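Local coordinates for osmotically inducible protein OsmC (Psychrobacter arcticus, PDB 2PN2) that is uncharacterised but, as an OsmC-family protein, probably serves in osmotic stress response and detoxification, perhaps as a thiol-dependent peroxidase, at residues S68-A81 with I126-I140. Residues are numbered along the deposited sequence; the frame is centred on the assembly and turned at random.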
ATOM      1  N   SER A  68       3.737  -1.894   1.929  1.00 42.30           N
ATOM      2  CA  SER A  68       4.205  -1.611   0.562  1.00 40.13           C
ATOM      3  C   SER A  68       5.583  -0.940   0.558  1.00 40.13           C
ATOM      4  O   SER A  68       6.384  -1.241  -0.310  1.00 42.04           O
ATOM      5  CB  SER A  68       3.193  -0.774  -0.257  1.00 43.76           C
ATOM      6  OG  SER A  68       3.188   0.587   0.113  1.00 42.92           O
ATOM      7  N   LEU A  69       5.855  -0.082   1.557  1.00 41.23           N
ATOM      8  CA  LEU A  69       7.152   0.565   1.703  1.00 40.73           C
ATOM      9  C   LEU A  69       8.228  -0.470   1.917  1.00 40.71           C
ATOM     10  O   LEU A  69       9.231  -0.438   1.229  1.00 40.72           O
ATOM     11  CB  LEU A  69       7.189   1.556   2.882  1.00 41.72           C
ATOM     12  CG  LEU A  69       8.516   2.315   3.084  1.00 42.00           C
ATOM     13  CD1 LEU A  69       8.988   3.030   1.761  1.00 36.44           C
ATOM     14  CD2 LEU A  69       8.343   3.336   4.232  1.00 40.71           C
ATOM     15  N   ALA A  70       7.990  -1.391   2.858  1.00 40.53           N
ATOM     16  CA  ALA A  70       8.926  -2.485   3.160  1.00 42.06           C
ATOM     17  C   ALA A  70       9.123  -3.416   1.958  1.00 41.52           C
ATOM     18  O   ALA A  70      10.249  -3.818   1.654  1.00 40.50           O
ATOM     19  CB  ALA A  70       8.466  -3.275   4.381  1.00 38.90           C
ATOM     20  N   SER A  71       8.036  -3.756   1.282  1.00 41.89           N
ATOM     21  CA  SER A  71       8.123  -4.585   0.057  1.00 39.36           C
ATOM     22  C   SER A  71       8.944  -3.918  -1.035  1.00 39.19           C
ATOM     23  O   SER A  71       9.762  -4.572  -1.691  1.00 37.70           O
ATOM     24  CB  SER A  71       6.744  -4.907  -0.500  1.00 41.06           C
ATOM     25  OG  SER A  71       6.150  -5.881   0.313  1.00 40.55           O
ATOM     26  N   CYS A  72       8.738  -2.617  -1.201  1.00 39.70           N
ATOM     27  CA  CYS A  72       9.462  -1.837  -2.188  1.00 41.88           C
ATOM     28  C   CYS A  72      10.964  -1.816  -1.876  1.00 39.39           C
ATOM     29  O   CYS A  72      11.793  -2.019  -2.776  1.00 40.67           O
ATOM     30  CB  CYS A  72       8.904  -0.419  -2.247  1.00 42.38           C
ATOM     31  SG  CYS A  72       9.585   0.522  -3.569  1.00 44.12           S
HETATM   32  N   MSE A  73      11.288  -1.620  -0.597  1.00 40.08           N
HETATM   33  CA  MSE A  73      12.678  -1.600  -0.111  1.00 40.72           C
HETATM   34  C   MSE A  73      13.409  -2.924  -0.352  1.00 40.34           C
HETATM   35  O   MSE A  73      14.530  -2.914  -0.864  1.00 40.16           O
HETATM   36  CB  MSE A  73      12.727  -1.252   1.372  1.00 36.42           C
HETATM   37  CG  MSE A  73      12.440   0.185   1.626  1.00 37.47           C
HETATM   38 SE   MSE A  73      12.614   0.668   3.509  0.75 43.47          SE
HETATM   39  CE  MSE A  73      12.196   2.545   3.321  1.00 43.78           C
ATOM     40  N   LEU A  74      12.757  -4.042   0.003  1.00 40.56           N
ATOM     41  CA  LEU A  74      13.319  -5.369  -0.235  1.00 39.73           C
ATOM     42  C   LEU A  74      13.493  -5.650  -1.733  1.00 40.44           C
ATOM     43  O   LEU A  74      14.475  -6.273  -2.127  1.00 38.02           O
ATOM     44  CB  LEU A  74      12.487  -6.474   0.423  1.00 39.64           C
ATOM     45  CG  LEU A  74      12.450  -6.580   1.954  1.00 42.68           C
ATOM     46  CD1 LEU A  74      11.578  -7.755   2.344  1.00 41.52           C
ATOM     47  CD2 LEU A  74      13.849  -6.746   2.547  1.00 41.72           C
ATOM     48  N   THR A  75      12.556  -5.166  -2.555  1.00 41.77           N
ATOM     49  CA  THR A  75      12.585  -5.385  -4.013  1.00 39.43           C
ATOM     50  C   THR A  75      13.765  -4.642  -4.647  1.00 41.29           C
ATOM     51  O   THR A  75      14.524  -5.241  -5.424  1.00 41.82           O
ATOM     52  CB  THR A  75      11.246  -4.980  -4.666  1.00 38.26           C
ATOM     53  OG1 THR A  75      10.179  -5.720  -4.044  1.00 39.93           O
ATOM     54  CG2 THR A  75      11.253  -5.250  -6.180  1.00 32.05           C
ATOM     55  N   ILE A  76      13.927  -3.360  -4.311  1.00 40.71           N
ATOM     56  CA  ILE A  76      15.046  -2.552  -4.842  1.00 42.10           C
ATOM     57  C   ILE A  76      16.394  -3.046  -4.282  1.00 39.95           C
ATOM     58  O   ILE A  76      17.395  -2.994  -5.004  1.00 38.76           O
ATOM     59  CB  ILE A  76      14.837  -1.019  -4.659  1.00 41.18           C
ATOM     60  CG1 ILE A  76      15.740  -0.245  -5.621  1.00 46.52           C
ATOM     61  CG2 ILE A  76      15.040  -0.595  -3.212  1.00 46.69           C
ATOM     62  CD1 ILE A  76      15.610   1.263  -5.533  1.00 50.21           C
ATOM     63  N   ILE A  77      16.414  -3.526  -3.024  1.00 39.68           N
ATOM     64  CA  ILE A  77      17.622  -4.198  -2.461  1.00 38.96           C
ATOM     65  C   ILE A  77      17.920  -5.481  -3.258  1.00 40.59           C
ATOM     66  O   ILE A  77      19.080  -5.753  -3.568  1.00 38.11           O
ATOM     67  CB  ILE A  77      17.523  -4.494  -0.920  1.00 38.68           C
ATOM     68  CG1 ILE A  77      17.667  -3.189  -0.135  1.00 38.37           C
ATOM     69  CG2 ILE A  77      18.637  -5.467  -0.466  1.00 38.88           C
ATOM     70  CD1 ILE A  77      17.254  -3.286   1.349  1.00 37.90           C
ATOM     71  N   GLY A  78      16.874  -6.236  -3.609  1.00 38.79           N
ATOM     72  CA  GLY A  78      17.017  -7.450  -4.443  1.00 39.70           C
ATOM     73  C   GLY A  78      17.649  -7.198  -5.805  1.00 38.69           C
ATOM     74  O   GLY A  78      18.446  -7.997  -6.273  1.00 39.75           O
ATOM     75  N   ILE A  79      17.288  -6.081  -6.436  1.00 38.91           N
ATOM     76  CA  ILE A  79      17.882  -5.660  -7.716  1.00 38.54           C
ATOM     77  C   ILE A  79      19.371  -5.390  -7.519  1.00 38.38           C
ATOM     78  O   ILE A  79      20.190  -5.827  -8.324  1.00 35.07           O
ATOM     79  CB  ILE A  79      17.200  -4.375  -8.273  1.00 39.94           C
ATOM     80  CG1 ILE A  79      15.759  -4.681  -8.700  1.00 42.05           C
ATOM     81  CG2 ILE A  79      17.989  -3.791  -9.445  1.00 34.54           C
ATOM     82  CD1 ILE A  79      14.995  -3.475  -9.259  1.00 43.41           C
ATOM     83  N   LYS A  80      19.703  -4.690  -6.436  1.00 37.94           N
ATOM     84  CA  LYS A  80      21.092  -4.348  -6.105  1.00 40.49           C
ATOM     85  C   LYS A  80      21.876  -5.600  -5.732  1.00 40.81           C
ATOM     86  O   LYS A  80      23.018  -5.753  -6.166  1.00 40.54           O
ATOM     87  CB  LYS A  80      21.187  -3.312  -4.972  1.00 41.98           C
ATOM     88  CG  LYS A  80      22.474  -2.481  -5.078  1.00 48.65           C
ATOM     89  CD  LYS A  80      22.274  -1.306  -6.052  1.00 54.94           C
ATOM     90  CE  LYS A  80      23.552  -0.869  -6.724  1.00 57.04           C
ATOM     91  NZ  LYS A  80      24.654  -0.597  -5.782  1.00 61.57           N
ATOM     92  N   ALA A  81      21.258  -6.488  -4.946  1.00 42.35           N
ATOM     93  CA  ALA A  81      21.873  -7.789  -4.570  1.00 41.84           C
ATOM     94  C   ALA A  81      22.092  -8.691  -5.766  1.00 40.98           C
ATOM     95  O   ALA A  81      23.058  -9.459  -5.772  1.00 39.56           O
ATOM     96  CB  ALA A  81      21.038  -8.521  -3.510  1.00 41.56           C
ATOM     97  N   ILE A 126      25.126   0.415   1.076  1.00 40.44           N
ATOM     98  CA  ILE A 126      24.536   0.414  -0.283  1.00 38.38           C
ATOM     99  C   ILE A 126      23.056   0.044  -0.167  1.00 40.70           C
ATOM    100  O   ILE A 126      22.179   0.791  -0.648  1.00 41.38           O
ATOM    101  CB  ILE A 126      25.302  -0.529  -1.265  1.00 38.93           C
ATOM    102  CG1 ILE A 126      26.672   0.081  -1.600  1.00 35.30           C
ATOM    103  CG2 ILE A 126      24.501  -0.748  -2.579  1.00 36.24           C
ATOM    104  CD1 ILE A 126      27.737  -0.906  -2.255  1.00 37.63           C
ATOM    105  N   PHE A 127      22.779  -1.070   0.521  1.00 41.04           N
ATOM    106  CA  PHE A 127      21.391  -1.523   0.703  1.00 41.24           C
ATOM    107  C   PHE A 127      20.545  -0.543   1.492  1.00 41.78           C
ATOM    108  O   PHE A 127      19.370  -0.333   1.165  1.00 41.87           O
ATOM    109  CB  PHE A 127      21.295  -2.907   1.363  1.00 42.04           C
ATOM    110  CG  PHE A 127      21.900  -4.038   0.575  1.00 33.67           C
ATOM    111  CD1 PHE A 127      22.057  -4.001  -0.824  1.00 40.89           C
ATOM    112  CD2 PHE A 127      22.177  -5.233   1.236  1.00 39.92           C
ATOM    113  CE1 PHE A 127      22.567  -5.099  -1.517  1.00 35.19           C
ATOM    114  CE2 PHE A 127      22.682  -6.337   0.553  1.00 37.49           C
ATOM    115  CZ  PHE A 127      22.889  -6.269  -0.827  1.00 42.87           C
ATOM    116  N   TYR A 128      21.136   0.068   2.514  1.00 41.00           N
ATOM    117  CA  TYR A 128      20.427   1.086   3.285  1.00 40.88           C
ATOM    118  C   TYR A 128      20.012   2.264   2.396  1.00 42.19           C
ATOM    119  O   TYR A 128      18.834   2.647   2.351  1.00 41.24           O
ATOM    120  CB  TYR A 128      21.308   1.594   4.423  1.00 41.34           C
ATOM    121  CG  TYR A 128      20.627   2.612   5.285  1.00 44.40           C
ATOM    122  CD1 TYR A 128      19.709   2.216   6.244  1.00 43.80           C
ATOM    123  CD2 TYR A 128      20.883   3.983   5.132  1.00 43.74           C
ATOM    124  CE1 TYR A 128      19.054   3.162   7.046  1.00 43.15           C
ATOM    125  CE2 TYR A 128      20.234   4.943   5.941  1.00 46.52           C
ATOM    126  CZ  TYR A 128      19.321   4.515   6.896  1.00 43.06           C
ATOM    127  OH  TYR A 128      18.666   5.432   7.708  1.00 47.33           O
ATOM    128  N   ASN A 129      20.999   2.816   1.700  1.00 41.78           N
ATOM    129  CA  ASN A 129      20.788   3.964   0.813  1.00 45.99           C
ATOM    130  C   ASN A 129      19.852   3.677  -0.354  1.00 46.42           C
ATOM    131  O   ASN A 129      19.007   4.518  -0.663  1.00 47.31           O
ATOM    132  CB  ASN A 129      22.119   4.508   0.285  1.00 44.11           C
ATOM    133  CG  ASN A 129      23.026   5.063   1.398  1.00 46.75           C
ATOM    134  OD1 ASN A 129      22.570   5.424   2.476  1.00 48.38           O
ATOM    135  ND2 ASN A 129      24.319   5.137   1.114  1.00 48.65           N
ATOM    136  N   THR A 130      19.994   2.502  -0.981  1.00 48.41           N
ATOM    137  CA  THR A 130      19.111   2.103  -2.093  1.00 49.40           C
ATOM    138  C   THR A 130      17.659   2.002  -1.614  1.00 47.41           C
ATOM    139  O   THR A 130      16.761   2.474  -2.300  1.00 46.62           O
ATOM    140  CB  THR A 130      19.529   0.773  -2.761  1.00 49.93           C
ATOM    141  OG1 THR A 130      20.935   0.772  -3.004  1.00 55.12           O
ATOM    142  CG2 THR A 130      18.816   0.599  -4.084  1.00 51.61           C
ATOM    143  N   ALA A 131      17.459   1.396  -0.435  1.00 47.59           N
ATOM    144  CA  ALA A 131      16.147   1.284   0.230  1.00 46.30           C
ATOM    145  C   ALA A 131      15.414   2.622   0.411  1.00 49.17           C
ATOM    146  O   ALA A 131      14.221   2.733   0.097  1.00 50.74           O
ATOM    147  CB  ALA A 131      16.307   0.637   1.591  1.00 42.43           C
ATOM    148  N   LEU A 132      16.124   3.616   0.944  1.00 49.73           N
ATOM    149  CA  LEU A 132      15.558   4.966   1.160  1.00 50.42           C
ATOM    150  C   LEU A 132      15.189   5.735  -0.126  1.00 51.84           C
ATOM    151  O   LEU A 132      14.398   6.669  -0.057  1.00 53.36           O
ATOM    152  CB  LEU A 132      16.475   5.819   2.061  1.00 51.45           C
ATOM    153  CG  LEU A 132      16.608   5.405   3.541  1.00 53.22           C
ATOM    154  CD1 LEU A 132      17.476   6.423   4.315  1.00 55.88           C
ATOM    155  CD2 LEU A 132      15.254   5.306   4.202  1.00 57.61           C
ATOM    156  N   THR A 133      15.745   5.342  -1.274  1.00 52.55           N
ATOM    157  CA  THR A 133      15.435   5.987  -2.565  1.00 52.99           C
ATOM    158  C   THR A 133      14.338   5.278  -3.375  1.00 48.43           C
ATOM    159  O   THR A 133      14.025   5.734  -4.486  1.00 46.29           O
ATOM    160  CB  THR A 133      16.718   6.098  -3.492  1.00 51.71           C
ATOM    161  OG1 THR A 133      17.046   4.825  -4.085  1.00 56.81           O
ATOM    162  CG2 THR A 133      17.903   6.654  -2.723  1.00 57.11           C
ATOM    163  N   CYS A 134      13.727   4.214  -2.829  1.00 45.65           N
ATOM    164  CA  CYS A 134      12.822   3.370  -3.612  1.00 44.05           C
ATOM    165  C   CYS A 134      11.513   4.076  -3.951  1.00 43.72           C
ATOM    166  O   CYS A 134      11.147   5.037  -3.270  1.00 43.50           O
ATOM    167  CB  CYS A 134      12.563   2.029  -2.916  1.00 47.67           C
ATOM    168  SG  CYS A 134      11.406   2.068  -1.559  1.00 46.92           S
ATOM    169  N   PRO A 135      10.829   3.630  -5.015  1.00 42.74           N
ATOM    170  CA  PRO A 135       9.622   4.355  -5.432  1.00 43.09           C
ATOM    171  C   PRO A 135       8.547   4.645  -4.385  1.00 42.17           C
ATOM    172  O   PRO A 135       8.051   5.766  -4.366  1.00 40.44           O
ATOM    173  CB  PRO A 135       9.092   3.501  -6.586  1.00 42.57           C
ATOM    174  CG  PRO A 135      10.331   2.943  -7.179  1.00 43.48           C
ATOM    175  CD  PRO A 135      11.131   2.549  -5.976  1.00 44.81           C
ATOM    176  N   VAL A 136       8.233   3.675  -3.523  1.00 41.16           N
ATOM    177  CA  VAL A 136       7.254   3.891  -2.445  1.00 42.15           C
ATOM    178  C   VAL A 136       7.821   4.882  -1.413  1.00 41.61           C
ATOM    179  O   VAL A 136       7.066   5.736  -0.911  1.00 37.60           O
ATOM    180  CB  VAL A 136       6.777   2.583  -1.783  1.00 41.51           C
ATOM    181  CG1 VAL A 136       5.815   2.873  -0.605  1.00 39.31           C
ATOM    182  CG2 VAL A 136       6.106   1.709  -2.814  1.00 42.55           C
ATOM    183  N   ALA A 137       9.134   4.837  -1.137  1.00 40.77           N
ATOM    184  CA  ALA A 137       9.730   5.822  -0.193  1.00 41.79           C
ATOM    185  C   ALA A 137       9.482   7.270  -0.672  1.00 42.57           C
ATOM    186  O   ALA A 137       9.170   8.158   0.134  1.00 44.61           O
ATOM    187  CB  ALA A 137      11.237   5.580   0.027  1.00 38.93           C
ATOM    188  N   LYS A 138       9.540   7.458  -1.993  1.00 40.87           N
ATOM    189  CA  LYS A 138       9.337   8.752  -2.646  1.00 40.12           C
ATOM    190  C   LYS A 138       7.888   9.076  -3.011  1.00 38.72           C
ATOM    191  O   LYS A 138       7.634  10.084  -3.671  1.00 36.34           O
ATOM    192  CB  LYS A 138      10.230   8.809  -3.889  1.00 40.30           C
ATOM    193  CG  LYS A 138      11.714   8.644  -3.592  1.00 41.47           C
ATOM    194  CD  LYS A 138      12.222   9.779  -2.693  1.00 45.15           C
ATOM    195  CE  LYS A 138      13.686   9.736  -2.452  1.00 57.49           C
ATOM    196  NZ  LYS A 138      14.012  10.866  -1.547  1.00 63.12           N
ATOM    197  N   SER A 139       6.955   8.218  -2.600  1.00 39.28           N
ATOM    198  CA  SER A 139       5.528   8.356  -2.874  1.00 40.06           C
ATOM    199  C   SER A 139       4.659   8.518  -1.612  1.00 41.47           C
ATOM    200  O   SER A 139       3.455   8.746  -1.753  1.00 39.61           O
ATOM    201  CB  SER A 139       5.039   7.139  -3.674  1.00 38.24           C
ATOM    202  OG  SER A 139       5.763   6.969  -4.889  1.00 38.22           O
ATOM    203  N   ILE A 140       5.233   8.339  -0.414  1.00 43.53           N
ATOM    204  CA  ILE A 140       4.520   8.573   0.842  1.00 43.06           C
ATOM    205  C   ILE A 140       4.773  10.002   1.286  1.00 41.69           C
ATOM    206  O   ILE A 140       5.612  10.707   0.692  1.00 44.01           O
ATOM    207  CB  ILE A 140       4.784   7.505   1.945  1.00 43.00           C
ATOM    208  CG1 ILE A 140       6.201   7.551   2.522  1.00 39.86           C
ATOM    209  CG2 ILE A 140       4.493   6.125   1.392  1.00 40.64           C
ATOM    210  CD1 ILE A 140       6.413   6.527   3.693  1.00 45.63           C
TER
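C72 and C134 bring their sulfurs together where helix 68-81 passes the loop that follows helix 126-132. With SG anti to the backbone N (chi1 -172°), C72 reaches straight into this loop. Its CB packs on V136 CG2 and C134 SG; its SG lies 3.1 Å from C134 SG, well beyond a disulfide's length, and also touches C134 CB and P135 CD. The same SG accepts a nearly straight hydrogen bond from V136 N (N-H...S 173°, SG to N 3.4 Å). C134 SG in turn receives a weak bond from A137 N, and P135 packs on T62 of the second subunit.

Toward the start of 68-81, L69 CD1 packs tightly on the A137 backbone, 3.5 Å from its CA, and CD2 meets I140 CD1; one turn beyond C72, I76 crosses T130 obliquely, with CG1 3.5 Å from T130 CG2. Farther along, I77 sets CG2 over one face of the F127 ring, a CH-pi contact 3.8 Å from the centroid, while K80 CB comes to the ring edge and A81 CB touches CZ. An alanine in place of F127 would probably leave I77 CG2 and A81 CB without their aromatic partner and open a gap beside F115, whose ring meets this one.

A cysteine pair, one on the long helix 61-83 and one just after helix 121-132, is the hallmark of OsmC/Ohr proteins, in whose relatives it forms the peroxidase site; the same role is probable here.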